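Long-range contacts in putative Glycosidase (Bacteroides thetaiotaomicron, PDB 3R67), which is of unknown function but is probably a glycosidase-like protein of a family that folds as a five-bladed beta-propeller: residues A[46-51]-A[70-75]; A[184-189]-A[251-256]; A[166-171]-A[222-227]. All blocks are in the same frame, centred on the assembly; numbering follows the deposited sequence.

Contact 1: A[46-51]-A[70-75]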
ATOM      1  N   TRP A  46       7.455  13.369 -15.060  1.00 17.90           N
ATOM      2  CA  TRP A  46       7.246  12.816 -13.735  1.00 15.21           C
ATOM      3  C   TRP A  46       6.701  11.354 -13.734  1.00 17.95           C
ATOM      4  O   TRP A  46       6.825  10.700 -12.696  1.00 17.81           O
ATOM      5  CB  TRP A  46       6.277  13.725 -12.957  1.00 12.70           C
ATOM      6  CG  TRP A  46       4.897  13.779 -13.548  1.00 12.98           C
ATOM      7  CD1 TRP A  46       4.466  14.588 -14.555  1.00 16.02           C
ATOM      8  CD2 TRP A  46       3.773  12.970 -13.170  1.00 11.78           C
ATOM      9  NE1 TRP A  46       3.144  14.348 -14.824  1.00 14.62           N
ATOM     10  CE2 TRP A  46       2.691  13.350 -13.995  1.00 15.06           C
ATOM     11  CE3 TRP A  46       3.573  11.961 -12.200  1.00 11.90           C
ATOM     12  CZ2 TRP A  46       1.413  12.794 -13.858  1.00 12.95           C
ATOM     13  CZ3 TRP A  46       2.313  11.397 -12.082  1.00 12.36           C
ATOM     14  CH2 TRP A  46       1.252  11.803 -12.915  1.00 12.78           C
ATOM     15  N   GLU A  47       6.145  10.834 -14.843  1.00 12.97           N
ATOM     16  CA  GLU A  47       5.645   9.443 -14.880  1.00 12.78           C
ATOM     17  C   GLU A  47       6.179   8.710 -16.124  1.00 18.59           C
ATOM     18  O   GLU A  47       5.531   7.802 -16.630  1.00 17.30           O
ATOM     19  CB  GLU A  47       4.092   9.405 -14.859  1.00 13.11           C
ATOM     20  CG  GLU A  47       3.420  10.197 -15.972  1.00 21.36           C
ATOM     21  CD  GLU A  47       1.904  10.175 -16.033  1.00 31.20           C
ATOM     22  OE1 GLU A  47       1.290   9.317 -15.360  1.00 13.90           O
ATOM     23  OE2 GLU A  47       1.327  10.993 -16.786  1.00 20.86           O
ATOM     24  N   SER A  48       7.357   9.102 -16.609  1.00 16.47           N
ATOM     25  CA  SER A  48       7.903   8.579 -17.850  1.00 16.81           C
ATOM     26  C   SER A  48       8.594   7.217 -17.725  1.00 21.60           C
ATOM     27  O   SER A  48       8.711   6.556 -18.768  1.00 21.66           O
ATOM     28  CB  SER A  48       8.921   9.556 -18.425  1.00 21.15           C
ATOM     29  OG  SER A  48       9.978   9.778 -17.510  1.00 30.49           O
ATOM     30  N   SER A  49       9.054   6.778 -16.521  1.00 17.27           N
ATOM     31  CA  SER A  49       9.767   5.504 -16.471  0.50 17.82           C
ATOM     32  C   SER A  49       8.887   4.366 -15.944  1.00 20.01           C
ATOM     33  O   SER A  49       8.870   3.302 -16.574  1.00 19.61           O
ATOM     34  CB  SER A  49      11.029   5.609 -15.618  0.50 23.70           C
ATOM     35  OG  SER A  49      10.745   5.984 -14.281  0.50 36.79           O
ATOM     36  N   ASP A  50       8.187   4.552 -14.803  1.00 15.32           N
ATOM     37  CA  ASP A  50       7.354   3.497 -14.203  1.00 14.44           C
ATOM     38  C   ASP A  50       6.204   4.076 -13.392  1.00 16.24           C
ATOM     39  O   ASP A  50       6.372   5.121 -12.769  1.00 16.56           O
ATOM     40  CB  ASP A  50       8.208   2.570 -13.282  1.00 16.31           C
ATOM     41  CG  ASP A  50       9.291   1.781 -14.010  1.00 30.19           C
ATOM     42  OD1 ASP A  50       8.945   0.839 -14.760  1.00 28.55           O
ATOM     43  OD2 ASP A  50      10.469   2.176 -13.923  1.00 44.96           O
ATOM     44  N   THR A  51       5.042   3.384 -13.402  1.00 12.19           N
ATOM     45  CA  THR A  51       3.813   3.730 -12.663  1.00 12.14           C
ATOM     46  C   THR A  51       3.331   2.472 -11.941  1.00 16.89           C
ATOM     47  O   THR A  51       2.956   1.500 -12.600  1.00 16.64           O
ATOM     48  CB  THR A  51       2.738   4.317 -13.585  1.00 15.56           C
ATOM     49  OG1 THR A  51       2.424   3.335 -14.569  1.00 15.94           O
ATOM     50  CG2 THR A  51       3.151   5.639 -14.230  1.00 10.76           C
ATOM     51  N   GLU A  70       7.478   7.185 -11.249  1.00 17.56           N
ATOM     52  CA  GLU A  70       8.911   7.504 -11.237  1.00 17.67           C
ATOM     53  C   GLU A  70       9.283   8.190 -12.537  1.00 22.42           C
ATOM     54  O   GLU A  70       8.809   7.798 -13.604  1.00 23.55           O
ATOM     55  CB  GLU A  70       9.783   6.261 -10.997  1.00 18.72           C
ATOM     56  CG  GLU A  70       9.709   5.762  -9.557  1.00 21.87           C
ATOM     57  CD  GLU A  70      10.578   4.564  -9.229  1.00 37.08           C
ATOM     58  OE1 GLU A  70      10.850   3.758 -10.147  1.00 24.80           O
ATOM     59  OE2 GLU A  70      10.947   4.399  -8.042  1.00 33.55           O
ATOM     60  N   ASP A  71      10.097   9.246 -12.438  1.00 18.84           N
ATOM     61  CA  ASP A  71      10.511  10.060 -13.567  1.00 19.36           C
ATOM     62  C   ASP A  71      11.806   9.540 -14.209  1.00 26.65           C
ATOM     63  O   ASP A  71      12.314   8.497 -13.832  1.00 24.89           O
ATOM     64  CB  ASP A  71      10.703  11.518 -13.096  1.00 21.80           C
ATOM     65  CG  ASP A  71      11.674  11.764 -11.947  1.00 26.80           C
ATOM     66  OD1 ASP A  71      12.496  10.862 -11.644  1.00 29.09           O
ATOM     67  OD2 ASP A  71      11.659  12.873 -11.395  1.00 28.10           O
ATOM     68  N   ASN A  72      12.332  10.295 -15.185  1.00 27.92           N
ATOM     69  CA  ASN A  72      13.569   9.972 -15.888  1.00 31.00           C
ATOM     70  C   ASN A  72      14.680  10.949 -15.430  1.00 37.00           C
ATOM     71  O   ASN A  72      15.374  11.559 -16.240  1.00 35.86           O
ATOM     72  CB  ASN A  72      13.353  10.000 -17.408  1.00 35.83           C
ATOM     73  CG  ASN A  72      12.796  11.287 -17.986  1.00 64.48           C
ATOM     74  OD1 ASN A  72      12.514  12.261 -17.272  1.00 57.08           O
ATOM     75  ND2 ASN A  72      12.581  11.312 -19.298  1.00 58.85           N
ATOM     76  N   SER A  73      14.802  11.114 -14.095  1.00 35.37           N
ATOM     77  CA  SER A  73      15.780  12.029 -13.518  1.00 36.98           C
ATOM     78  C   SER A  73      17.166  11.421 -13.654  1.00 46.22           C
ATOM     79  O   SER A  73      18.151  12.165 -13.701  1.00 48.63           O
ATOM     80  CB  SER A  73      15.444  12.371 -12.070  1.00 36.18           C
ATOM     81  OG  SER A  73      15.151  11.216 -11.304  1.00 39.89           O
ATOM     82  N   ALA A  74      17.224  10.089 -13.832  1.00 43.95           N
ATOM     83  CA  ALA A  74      18.457   9.350 -14.087  1.00 46.21           C
ATOM     84  C   ALA A  74      18.260   8.367 -15.268  1.00 52.14           C
ATOM     85  O   ALA A  74      17.140   8.233 -15.769  1.00 51.06           O
ATOM     86  CB  ALA A  74      18.895   8.620 -12.836  1.00 46.84           C
ATOM     87  N   VAL A  75      19.352   7.734 -15.746  1.00 51.53           N
ATOM     88  CA  VAL A  75      19.308   6.784 -16.867  1.00 52.27           C
ATOM     89  C   VAL A  75      19.492   5.354 -16.310  1.00 57.01           C
ATOM     90  O   VAL A  75      20.350   5.124 -15.453  1.00 57.34           O
ATOM     91  CB  VAL A  75      20.323   7.087 -18.022  1.00 58.08           C
ATOM     92  CG1 VAL A  75      19.885   8.293 -18.845  1.00 57.98           C
ATOM     93  CG2 VAL A  75      21.760   7.253 -17.526  1.00 59.43           C
TER
HETATM   94  O   HOH W   1      12.154   3.714 -12.506  1.00 24.32           O

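Contact 2: A[184-189]-A[251-256]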
ATOM      1  N   THR A 184     -10.232  -0.827   8.710  1.00 14.83           N
ATOM      2  CA  THR A 184     -11.462  -0.260   8.164  1.00 13.89           C
ATOM      3  C   THR A 184     -12.611  -1.245   8.320  1.00 17.80           C
ATOM      4  O   THR A 184     -12.394  -2.433   8.556  1.00 15.56           O
ATOM      5  CB  THR A 184     -11.303   0.132   6.655  1.00 14.05           C
ATOM      6  OG1 THR A 184     -11.139  -1.042   5.852  1.00 14.33           O
ATOM      7  CG2 THR A 184     -10.207   1.133   6.400  1.00  4.90           C
ATOM      8  N   LYS A 185     -13.837  -0.760   8.129  1.00 16.98           N
ATOM      9  CA  LYS A 185     -15.031  -1.601   8.183  1.00 18.17           C
ATOM     10  C   LYS A 185     -16.068  -1.043   7.237  1.00 22.65           C
ATOM     11  O   LYS A 185     -15.995   0.136   6.885  1.00 21.70           O
ATOM     12  CB  LYS A 185     -15.604  -1.719   9.626  1.00 19.84           C
ATOM     13  CG  LYS A 185     -16.186  -0.423  10.201  1.00 22.59           C
ATOM     14  CD  LYS A 185     -16.719  -0.631  11.594  1.00 28.27           C
ATOM     15  CE  LYS A 185     -17.291   0.641  12.155  1.00 39.60           C
ATOM     16  NZ  LYS A 185     -17.809   0.451  13.536  1.00 56.48           N
ATOM     17  N   LEU A 186     -17.050  -1.870   6.857  1.00 20.22           N
ATOM     18  CA  LEU A 186     -18.170  -1.396   6.057  1.00 19.82           C
ATOM     19  C   LEU A 186     -19.281  -0.901   6.969  1.00 26.19           C
ATOM     20  O   LEU A 186     -19.685  -1.594   7.904  1.00 27.59           O
ATOM     21  CB  LEU A 186     -18.732  -2.455   5.084  1.00 19.19           C
ATOM     22  CG  LEU A 186     -17.860  -2.947   3.937  1.00 21.78           C
ATOM     23  CD1 LEU A 186     -18.644  -3.937   3.076  1.00 21.42           C
ATOM     24  CD2 LEU A 186     -17.395  -1.786   3.050  1.00 22.24           C
ATOM     25  N   VAL A 187     -19.754   0.303   6.700  1.00 23.59           N
ATOM     26  CA  VAL A 187     -20.895   0.923   7.365  1.00 25.02           C
ATOM     27  C   VAL A 187     -21.845   1.317   6.228  1.00 32.26           C
ATOM     28  O   VAL A 187     -21.496   2.179   5.412  1.00 31.57           O
ATOM     29  CB  VAL A 187     -20.530   2.089   8.327  1.00 27.36           C
ATOM     30  CG1 VAL A 187     -21.791   2.745   8.897  1.00 28.50           C
ATOM     31  CG2 VAL A 187     -19.621   1.603   9.451  1.00 26.05           C
ATOM     32  N   ASP A 188     -22.988   0.596   6.115  1.00 31.11           N
ATOM     33  CA  ASP A 188     -24.020   0.778   5.088  1.00 31.95           C
ATOM     34  C   ASP A 188     -23.389   0.731   3.671  1.00 30.93           C
ATOM     35  O   ASP A 188     -23.687   1.568   2.818  1.00 28.90           O
ATOM     36  CB  ASP A 188     -24.785   2.105   5.315  1.00 36.04           C
ATOM     37  CG  ASP A 188     -25.525   2.159   6.641  1.00 53.07           C
ATOM     38  OD1 ASP A 188     -26.174   1.140   7.004  1.00 55.51           O
ATOM     39  OD2 ASP A 188     -25.525   3.242   7.279  1.00 56.98           O
ATOM     40  N   GLY A 189     -22.520  -0.253   3.458  1.00 25.73           N
ATOM     41  CA  GLY A 189     -21.827  -0.443   2.186  1.00 23.43           C
ATOM     42  C   GLY A 189     -20.663   0.497   1.921  1.00 26.60           C
ATOM     43  O   GLY A 189     -20.022   0.393   0.871  1.00 26.11           O
ATOM     44  N   PRO A 251      -5.382  -1.192   3.137  1.00 11.34           N
ATOM     45  CA  PRO A 251      -5.971  -1.148   4.479  1.00 11.30           C
ATOM     46  C   PRO A 251      -6.646  -2.473   4.873  1.00 14.82           C
ATOM     47  O   PRO A 251      -7.203  -3.174   4.015  1.00 12.28           O
ATOM     48  CB  PRO A 251      -7.016  -0.030   4.345  1.00 12.95           C
ATOM     49  CG  PRO A 251      -6.419   0.885   3.346  1.00 16.44           C
ATOM     50  CD  PRO A 251      -5.843  -0.046   2.322  1.00 11.82           C
ATOM     51  N   ALA A 252      -6.578  -2.823   6.176  1.00 12.64           N
ATOM     52  CA  ALA A 252      -7.229  -4.022   6.705  1.00 12.29           C
ATOM     53  C   ALA A 252      -8.736  -3.810   6.701  1.00 16.66           C
ATOM     54  O   ALA A 252      -9.188  -2.658   6.781  1.00 14.01           O
ATOM     55  CB  ALA A 252      -6.723  -4.344   8.102  1.00 12.78           C
ATOM     56  N   ILE A 253      -9.509  -4.900   6.551  1.00 14.19           N
ATOM     57  CA  ILE A 253     -10.971  -4.813   6.498  1.00 14.25           C
ATOM     58  C   ILE A 253     -11.583  -5.774   7.519  1.00 17.57           C
ATOM     59  O   ILE A 253     -11.231  -6.955   7.562  1.00 15.84           O
ATOM     60  CB  ILE A 253     -11.523  -5.092   5.039  1.00 16.35           C
ATOM     61  CG1 ILE A 253     -13.073  -4.994   4.929  1.00 16.29           C
ATOM     62  CG2 ILE A 253     -10.994  -6.393   4.419  1.00 17.37           C
ATOM     63  CD1 ILE A 253     -13.687  -3.549   5.007  1.00 11.74           C
HETATM   64  N   MSE A 254     -12.497  -5.252   8.348  0.50 14.66           N
HETATM   65  CA  MSE A 254     -13.235  -6.058   9.323  0.50 14.58           C
HETATM   66  C   MSE A 254     -14.294  -6.877   8.603  0.50 20.29           C
HETATM   67  O   MSE A 254     -15.069  -6.326   7.818  0.50 20.15           O
HETATM   68  CB  MSE A 254     -13.873  -5.185  10.415  0.50 17.02           C
HETATM   69  CG  MSE A 254     -12.865  -4.471  11.298  0.50 22.81           C
HETATM   70 SE   MSE A 254     -13.697  -3.396  12.717  0.50 30.76          SE
HETATM   71  CE  MSE A 254     -14.588  -4.858  13.702  0.50 28.29           C
ATOM     72  N   THR A 255     -14.297  -8.193   8.837  1.00 18.18           N
ATOM     73  CA  THR A 255     -15.237  -9.132   8.215  1.00 18.60           C
ATOM     74  C   THR A 255     -16.046  -9.811   9.320  1.00 25.70           C
ATOM     75  O   THR A 255     -15.765  -9.593  10.500  1.00 26.12           O
ATOM     76  CB  THR A 255     -14.504 -10.155   7.327  1.00 26.16           C
ATOM     77  OG1 THR A 255     -13.842 -11.121   8.151  1.00 27.23           O
ATOM     78  CG2 THR A 255     -13.554  -9.509   6.302  1.00 19.79           C
ATOM     79  N   ASP A 256     -17.023 -10.661   8.947  1.00 23.41           N
ATOM     80  CA  ASP A 256     -17.836 -11.406   9.911  1.00 24.95           C
ATOM     81  C   ASP A 256     -16.964 -12.417  10.720  1.00 27.75           C
ATOM     82  O   ASP A 256     -17.376 -12.816  11.810  1.00 30.11           O
ATOM     83  CB  ASP A 256     -18.998 -12.148   9.193  1.00 27.58           C
ATOM     84  CG  ASP A 256     -18.598 -13.098   8.066  1.00 44.58           C
ATOM     85  OD1 ASP A 256     -17.622 -12.789   7.339  1.00 45.89           O
ATOM     86  OD2 ASP A 256     -19.325 -14.098   7.839  1.00 52.24           O
TER
HETATM   87  O   HOH W   2     -16.955  -4.533   7.742  1.00 19.95           O

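Contact 3: A[166-171]-A[222-227]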
ATOM      1  N   LYS A 166       6.246  11.400  17.435  1.00 37.81           N
ATOM      2  CA  LYS A 166       6.088  11.769  18.846  1.00 39.25           C
ATOM      3  C   LYS A 166       6.079  10.583  19.829  1.00 43.79           C
ATOM      4  O   LYS A 166       6.414  10.800  20.998  1.00 45.94           O
ATOM      5  CB  LYS A 166       4.776  12.547  19.055  1.00 41.66           C
ATOM      6  CG  LYS A 166       4.766  13.914  18.375  1.00 47.14           C
ATOM      7  CD  LYS A 166       3.508  14.697  18.684  1.00 55.31           C
ATOM      8  CE  LYS A 166       3.412  16.014  17.946  1.00 65.68           C
ATOM      9  NZ  LYS A 166       3.330  15.839  16.466  1.00 71.83           N
ATOM     10  N   ALA A 167       5.685   9.372  19.397  1.00 39.16           N
ATOM     11  CA  ALA A 167       5.583   8.181  20.259  1.00 39.81           C
ATOM     12  C   ALA A 167       6.836   7.960  21.101  1.00 47.54           C
ATOM     13  O   ALA A 167       7.946   8.075  20.581  1.00 47.89           O
ATOM     14  CB  ALA A 167       5.330   6.938  19.420  1.00 38.47           C
ATOM     15  N   TYR A 168       6.643   7.655  22.406  1.00 46.39           N
ATOM     16  CA  TYR A 168       7.674   7.344  23.408  1.00 48.66           C
ATOM     17  C   TYR A 168       8.836   8.370  23.374  1.00 55.96           C
ATOM     18  O   TYR A 168      10.004   7.991  23.247  1.00 56.00           O
ATOM     19  CB  TYR A 168       8.215   5.921  23.169  1.00 49.36           C
ATOM     20  CG  TYR A 168       7.122   4.879  23.023  1.00 50.04           C
ATOM     21  CD1 TYR A 168       6.413   4.423  24.130  1.00 53.26           C
ATOM     22  CD2 TYR A 168       6.826   4.321  21.784  1.00 48.76           C
ATOM     23  CE1 TYR A 168       5.410   3.464  24.005  1.00 52.72           C
ATOM     24  CE2 TYR A 168       5.831   3.355  21.645  1.00 48.23           C
ATOM     25  CZ  TYR A 168       5.123   2.930  22.761  1.00 57.10           C
ATOM     26  OH  TYR A 168       4.136   1.981  22.654  1.00 56.26           O
ATOM     27  N   GLY A 169       8.486   9.657  23.475  1.00 54.77           N
ATOM     28  CA  GLY A 169       9.435  10.768  23.469  1.00 56.32           C
ATOM     29  C   GLY A 169      10.279  10.925  22.211  1.00 61.13           C
ATOM     30  O   GLY A 169      11.403  11.436  22.285  1.00 62.27           O
ATOM     31  N   GLY A 170       9.744  10.477  21.069  1.00 55.87           N
ATOM     32  CA  GLY A 170      10.394  10.569  19.765  1.00 54.49           C
ATOM     33  C   GLY A 170      11.449   9.520  19.487  1.00 58.97           C
ATOM     34  O   GLY A 170      12.345   9.742  18.663  1.00 58.52           O
ATOM     35  N   ARG A 171      11.319   8.361  20.147  1.00 56.60           N
ATOM     36  CA  ARG A 171      12.224   7.216  20.065  1.00 57.31           C
ATOM     37  C   ARG A 171      12.331   6.643  18.624  1.00 61.64           C
ATOM     38  O   ARG A 171      13.416   6.210  18.229  1.00 60.47           O
ATOM     39  CB  ARG A 171      11.719   6.120  21.024  1.00 58.82           C
ATOM     40  CG  ARG A 171      12.558   4.854  21.041  1.00 67.17           C
ATOM     41  CD  ARG A 171      11.939   3.781  21.892  1.00 70.38           C
ATOM     42  NE  ARG A 171      12.570   2.500  21.599  1.00 78.79           N
ATOM     43  CZ  ARG A 171      12.187   1.339  22.114  1.00 92.12           C
ATOM     44  NH1 ARG A 171      11.174   1.287  22.971  1.00 76.00           N
ATOM     45  NH2 ARG A 171      12.813   0.221  21.778  1.00 79.79           N
ATOM     46  N   PRO A 222       3.594   2.735  17.987  1.00 25.42           N
ATOM     47  CA  PRO A 222       3.848   1.290  17.820  1.00 24.16           C
ATOM     48  C   PRO A 222       3.711   0.525  19.132  1.00 28.96           C
ATOM     49  O   PRO A 222       4.182   0.998  20.176  1.00 30.15           O
ATOM     50  CB  PRO A 222       5.301   1.237  17.320  1.00 25.82           C
ATOM     51  CG  PRO A 222       5.571   2.599  16.760  1.00 31.07           C
ATOM     52  CD  PRO A 222       4.792   3.531  17.638  1.00 27.43           C
HETATM   53  N   MSE A 223       3.057  -0.649  19.096  1.00 23.55           N
HETATM   54  CA  MSE A 223       2.882  -1.448  20.315  1.00 22.32           C
HETATM   55  C   MSE A 223       4.155  -2.204  20.603  1.00 29.51           C
HETATM   56  O   MSE A 223       4.769  -2.754  19.687  1.00 27.31           O
HETATM   57  CB  MSE A 223       1.689  -2.391  20.201  1.00 22.31           C
HETATM   58  CG  MSE A 223       0.358  -1.630  20.161  1.00 26.36           C
HETATM   59 SE   MSE A 223      -1.174  -2.780  20.065  0.75 29.78          SE
HETATM   60  CE  MSE A 223      -0.987  -3.637  21.807  1.00 27.49           C
ATOM     61  N   LEU A 224       4.580  -2.181  21.885  1.00 29.84           N
ATOM     62  CA  LEU A 224       5.832  -2.778  22.321  1.00 31.25           C
ATOM     63  C   LEU A 224       5.608  -3.960  23.250  1.00 40.05           C
ATOM     64  O   LEU A 224       4.584  -4.021  23.930  1.00 40.73           O
ATOM     65  CB  LEU A 224       6.696  -1.725  23.043  1.00 32.42           C
ATOM     66  CG  LEU A 224       6.981  -0.390  22.325  1.00 37.07           C
ATOM     67  CD1 LEU A 224       7.808   0.527  23.206  1.00 39.18           C
ATOM     68  CD2 LEU A 224       7.703  -0.585  20.988  1.00 37.66           C
ATOM     69  N   ASP A 225       6.566  -4.906  23.277  1.00 39.11           N
ATOM     70  CA  ASP A 225       6.532  -6.051  24.185  1.00 40.94           C
ATOM     71  C   ASP A 225       7.109  -5.614  25.561  1.00 50.07           C
ATOM     72  O   ASP A 225       7.466  -4.442  25.736  1.00 49.06           O
ATOM     73  CB  ASP A 225       7.289  -7.269  23.592  1.00 42.43           C
ATOM     74  CG  ASP A 225       8.794  -7.129  23.354  1.00 54.88           C
ATOM     75  OD1 ASP A 225       9.420  -6.225  23.962  1.00 55.34           O
ATOM     76  OD2 ASP A 225       9.356  -7.967  22.621  1.00 61.88           O
ATOM     77  N   GLU A 226       7.211  -6.571  26.522  1.00 51.82           N
ATOM     78  CA  GLU A 226       7.730  -6.416  27.898  1.00 54.73           C
ATOM     79  C   GLU A 226       9.147  -5.780  27.907  1.00 59.86           C
ATOM     80  O   GLU A 226       9.452  -5.014  28.823  1.00 61.17           O
ATOM     81  CB  GLU A 226       7.757  -7.810  28.578  1.00 56.97           C
ATOM     82  CG  GLU A 226       8.563  -7.971  29.860  1.00 70.41           C
ATOM     83  CD  GLU A 226       9.182  -9.351  30.023  1.00 97.12           C
ATOM     84  OE1 GLU A 226       9.268 -10.103  29.022  1.00 74.52           O
ATOM     85  OE2 GLU A 226       9.667  -9.647  31.137  1.00104.34           O
ATOM     86  N   LYS A 227       9.984  -6.088  26.887  1.00 55.29           N
ATOM     87  CA  LYS A 227      11.363  -5.595  26.747  1.00 55.86           C
ATOM     88  C   LYS A 227      11.447  -4.212  26.046  1.00 59.06           C
ATOM     89  O   LYS A 227      12.544  -3.649  25.956  1.00 59.65           O
ATOM     90  CB  LYS A 227      12.214  -6.604  25.949  1.00 57.80           C
ATOM     91  CG  LYS A 227      12.382  -7.970  26.614  1.00 71.34           C
TER
HETATM   92  O   HOH W   3       3.717  -0.349  23.860  1.00 25.45           O

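Contact 1: A[46-51]-A[70-75]
Glu-70 N donates to Asp-50 O at 2.8 Å, a nearly straight bond (168° at the hydrogen) that ties the end of strand 62-70 to the start of strand 50-59. One residue back, Ser-49 N reaches Glu-70 O at 3.1 Å, so that both Ser-49 and Asp-50 face Glu-70. In the conformer of Ser-49 described here, OG sits between its own backbone N and carbonyl carbon (chi1 60°), which holds it 2.7 Å from Glu-70 O and close to Asp-71 O as well. The acids beside this pairing keep their distance, Asp-50 OD2 lying 4.1 Å from Glu-70 OE1 with the carboxylate planes turned 67° apart. A water 2.7 Å from Asp-50 OD2 also hydrogen-bonds to Glu-70 OE1 and lies close to Ser-49 OG, and probably softens the repulsion. Arg-68, in a salt bridge with Glu-70 OE2, and Ser-344, bonded to Asp-50 OD1, probably ease it further. Beyond the pairing the contact is by van der Waals touch: Asp-71 CB lies 3.7 Å from Trp-46 CA, while its carboxylate turns to Arg-83, and Ser-48 OG, bonded to Ala-45 O, lies against the side chain of Asn-72. Two residues of one strand opposite one of the other, the first with a helix-like backbone, make a classic beta bulge, here at the mouth of an antiparallel hairpin.

Contact 2: A[184-189]-A[251-256]
This is a parallel strand pairing, and in a propeller whose blades are themselves antiparallel it is probably the join between two blades: strand 180-187 and strand 245-255 each open a run of antiparallel strands, consistent with the inner strands of neighbouring blades. Thr-184 is the bridging residue, opposite Ile-253. Its N bonds to Ala-252 O at 2.9 Å, and its O receives Met-254 N at 2.8 Å. The side chain doubles the first link. Placed between the backbone N and the carbonyl carbon by a chi1 of 67°, Thr-184 OG1 gives its proton to Ala-252 O at 2.7 Å, and the two donors reach that oxygen from opposite faces of its carbonyl plane. Gln-191 also bonds to this hydroxyl. The other branch of Thr-184, CG2, lies 4.0 Å from Pro-251 CB. Ile-253, with CG1 anti to its N, brings CD1 to 4.3 Å from Leu-186 CG, and Trp-335 touches both side chains. The directions of strands 184-187 and 252-255 differ by 50°, and direct pairing soon gives way to a water that accepts from Leu-186 N at 2.8 Å and donates to Met-254 O at 2.6 Å. With two donors from one threonine on a single carbonyl and a solvent bridge beyond, the chemistry implies a seam gripped firmly at Thr-184 and completed by water as the strands part.

Contact 3: A[166-171]-A[222-227]
Tyr-168 and Leu-224 are brought together by matching first torsions: in each, CG lies beside the backbone N and anti to the carbonyl carbon (chi1 -50° and -53°), and the two side chains approach from opposite directions. They form a CH-pi contact between two surface loops of the propeller, one following strand 158-162 with a short, weakly bonded turn of left-handed backbone at 168-170, the other leading from strand 221-222 toward strand 245-255. Leu-224 CD1 stands over one face of the tyrosine ring, 3.8 Å from its centroid and 17° off the normal, displaced toward the rim where CZ lies. The ring's phenol end is held at its edge: Tyr-168 OH donates to Pro-222 O at 2.7 Å, with the carbonyl oxygen in the plane of the ring. A face contact and an edge bond together restrict the tilt of the ring. Next to it, Ala-167 CB meets Pro-222 CD at 3.9 Å. Arg-171 runs out extended, its guanidinium bonded to Gly-228 O, and NH1 passes 3.5 Å from Leu-224 CD1. A water closes the set, donating to Tyr-168 OH at 2.7 Å while accepting from Leu-224 N at 2.8 Å.

How the contacts relate
Contacts 1 and 2 are largely buried, contact 3 is at the surface, and the chemistry follows. Contact 1 pairs the open end of a hairpin between strands adjacent in sequence, through an antiparallel bulge with two acids beside it. Contact 2 joins strands far apart in the chain by a parallel bridge. Both strand pairings have a hydroxyl at the partner's carbonyl. Contact 3 has no strand pairing; a CH-pi contact and one phenol-to-carbonyl hydrogen bond do the work. Contacts 2 and 3 alternate along the chain, with helix 167-170 followed by strand 180-187, yet their nearest atoms are about 13 Å apart. Contacts 1 and 2 lie on opposite sides of the chain's centre. In all three, one water bridges the two segments.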